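Local coordinates for putative uncharacterized protein (Chaetomium thermophilum, PDB 5IJP) that binds inositol hexakisphosphate through its SPX domain and probably serves as an inositol polyphosphate sensor in phosphate homeostasis, at residues Lys61-Leu66 with Pro158-Arg163. Sequence-based numbering, arbitrary orientation.
Sequences KLEAEL and PVFDTR
Over one face of the Phe160 ring sits a single methyl group, CD2 of Leu62, while the methylene CG of Glu63 comes up at the ring's edge, close to its plane. The methyl makes a CH-pi contact: Leu62 CD2 lies 3.9 Å from the centroid of the Phe160 ring, 19° off the ring normal. It is displaced somewhat toward the rim, and its nearest ring atom is accordingly Phe160 CE2, 3.7 Å from Leu62 CD2. The first torsion of Leu62 (chi1 -170°) swings its fork out toward the ring, and rotation about the next bond turns CD2 rather than CD1 to it. At the edge, Glu63 CG is 4.1 Å from Phe160 CZ, a contact made by the aliphatic part of this acidic residue. Its extended chain takes the carboxylate onward, and that group is tilted 52° from the ring plane.

The case illustrates how an aromatic side chain can span the gap between helices whose backbones do not meet, its face on an aliphatic methyl and its edge beside a methylene: the closest CA atoms, those of Glu63 and Phe160, are 9.8 Å apart. In this SPX domain, a helical bundle built around long helices, the contact is packing that joins the short helix 157-165 to helix 52-97, clear of the inositol hexakisphosphate pocket, the Leu62 side chain being about 13 Å from the ligand. Helix 110-151 joins the packing through Ile144 and Ile145: Leu62 touches both, and Phe160 also touches Ile145. No hydrogen bond joins the two segments. Leu62 and Phe160 are buried, whereas Glu63 and Arg163 are exposed; Glu63 OE2 and Arg163 NE, 5.7 Å apart, form no salt bridge, although their opposite charges may attract weakly.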
loop_
_atom_site.group_PDB
_atom_site.type_symbol
_atom_site.label_atom_id
_atom_site.label_comp_id
_atom_site.label_asym_id
_atom_site.label_seq_id
_atom_site.Cartn_x
_atom_site.Cartn_y
_atom_site.Cartn_z
ATOM N N LYS A 61 -8.826 16.219 -2.098
ATOM C CA LYS A 61 -7.528 15.884 -2.688
ATOM C C LYS A 61 -6.898 14.677 -1.983
ATOM O O LYS A 61 -6.254 13.858 -2.641
ATOM C CB LYS A 61 -6.583 17.093 -2.634
ATOM N N LEU A 62 -7.093 14.570 -0.653
ATOM C CA LEU A 62 -6.580 13.478 0.178
ATOM C C LEU A 62 -7.344 12.174 -0.085
ATOM O O LEU A 62 -6.724 11.110 -0.137
ATOM C CB LEU A 62 -6.645 13.865 1.669
ATOM C CG LEU A 62 -5.947 12.946 2.678
ATOM C CD1 LEU A 62 -4.432 13.102 2.621
ATOM C CD2 LEU A 62 -6.432 13.233 4.082
ATOM N N GLU A 63 -8.683 12.262 -0.245
ATOM C CA GLU A 63 -9.555 11.118 -0.528
ATOM C C GLU A 63 -9.282 10.559 -1.922
ATOM O O GLU A 63 -9.288 9.340 -2.093
ATOM C CB GLU A 63 -11.037 11.487 -0.366
ATOM C CG GLU A 63 -11.490 11.569 1.084
ATOM C CD GLU A 63 -12.907 12.058 1.324
ATOM O OE1 GLU A 63 -13.406 12.885 0.526
ATOM O OE2 GLU A 63 -13.504 11.642 2.342
ATOM N N ALA A 64 -9.006 11.447 -2.907
ATOM C CA ALA A 64 -8.678 11.084 -4.290
ATOM C C ALA A 64 -7.360 10.304 -4.339
ATOM O O ALA A 64 -7.230 9.364 -5.125
ATOM C CB ALA A 64 -8.582 12.331 -5.154
ATOM N N GLU A 65 -6.398 10.684 -3.473
ATOM C CA GLU A 65 -5.106 10.016 -3.345
ATOM C C GLU A 65 -5.271 8.685 -2.621
ATOM O O GLU A 65 -4.571 7.730 -2.951
ATOM C CB GLU A 65 -4.087 10.911 -2.618
ATOM C CG GLU A 65 -3.482 11.999 -3.493
ATOM C CD GLU A 65 -2.684 11.516 -4.690
ATOM O OE1 GLU A 65 -1.706 10.758 -4.493
ATOM O OE2 GLU A 65 -3.028 11.911 -5.827
ATOM N N LEU A 66 -6.214 8.618 -1.656
ATOM C CA LEU A 66 -6.520 7.414 -0.880
ATOM C C LEU A 66 -7.145 6.329 -1.762
ATOM O O LEU A 66 -6.815 5.156 -1.598
ATOM C CB LEU A 66 -7.433 7.750 0.310
ATOM C CG LEU A 66 -7.406 6.759 1.477
ATOM C CD1 LEU A 66 -6.408 7.189 2.538
ATOM C CD2 LEU A 66 -8.780 6.616 2.100
ATOM N N PRO A 158 -9.136 12.186 13.855
ATOM C CA PRO A 158 -10.226 11.371 14.437
ATOM C C PRO A 158 -10.956 10.396 13.503
ATOM O O PRO A 158 -11.218 9.270 13.930
ATOM C CB PRO A 158 -11.187 12.417 15.000
ATOM C CG PRO A 158 -10.320 13.553 15.350
ATOM C CD PRO A 158 -9.268 13.599 14.279
ATOM N N VAL A 159 -11.279 10.796 12.255
ATOM C CA VAL A 159 -11.987 9.892 11.334
ATOM C C VAL A 159 -11.036 9.204 10.340
ATOM O O VAL A 159 -11.352 8.111 9.867
ATOM C CB VAL A 159 -13.217 10.517 10.612
ATOM C CG1 VAL A 159 -14.257 11.025 11.608
ATOM C CG2 VAL A 159 -12.821 11.606 9.616
ATOM N N PHE A 160 -9.889 9.831 10.023
ATOM C CA PHE A 160 -8.933 9.267 9.071
ATOM C C PHE A 160 -8.053 8.151 9.658
ATOM O O PHE A 160 -7.453 7.404 8.881
ATOM C CB PHE A 160 -8.088 10.362 8.408
ATOM C CG PHE A 160 -8.718 10.924 7.154
ATOM C CD1 PHE A 160 -9.480 12.085 7.199
ATOM C CD2 PHE A 160 -8.566 10.280 5.931
ATOM C CE1 PHE A 160 -10.073 12.597 6.040
ATOM C CE2 PHE A 160 -9.162 10.791 4.773
ATOM C CZ PHE A 160 -9.909 11.947 4.835
ATOM N N ASP A 161 -7.992 8.011 11.006
ATOM C CA ASP A 161 -7.211 6.938 11.633
ATOM C C ASP A 161 -7.877 5.574 11.446
ATOM O O ASP A 161 -7.181 4.576 11.251
ATOM C CB ASP A 161 -6.870 7.222 13.116
ATOM C CG ASP A 161 -8.023 7.513 14.069
ATOM O OD1 ASP A 161 -9.092 6.877 13.930
ATOM O OD2 ASP A 161 -7.828 8.321 15.003
ATOM N N THR A 162 -9.227 5.545 11.478
ATOM C CA THR A 162 -10.025 4.334 11.286
ATOM C C THR A 162 -10.255 4.058 9.790
ATOM O O THR A 162 -10.464 2.902 9.420
ATOM C CB THR A 162 -11.317 4.356 12.134
ATOM O OG1 THR A 162 -11.960 3.084 12.041
ATOM C CG2 THR A 162 -12.290 5.470 11.734
ATOM N N ARG A 163 -10.200 5.112 8.941
ATOM C CA ARG A 163 -10.351 5.011 7.484
ATOM C C ARG A 163 -9.150 4.280 6.875
ATOM O O ARG A 163 -9.323 3.489 5.944
ATOM C CB ARG A 163 -10.517 6.402 6.845
ATOM C CG ARG A 163 -11.961 6.890 6.798
ATOM C CD ARG A 163 -12.601 6.675 5.439
ATOM N NE ARG A 163 -14.043 6.925 5.471
ATOM C CZ ARG A 163 -14.967 5.987 5.659
ATOM N NH1 ARG A 163 -14.611 4.719 5.833
ATOM N NH2 ARG A 163 -16.253 6.308 5.676
#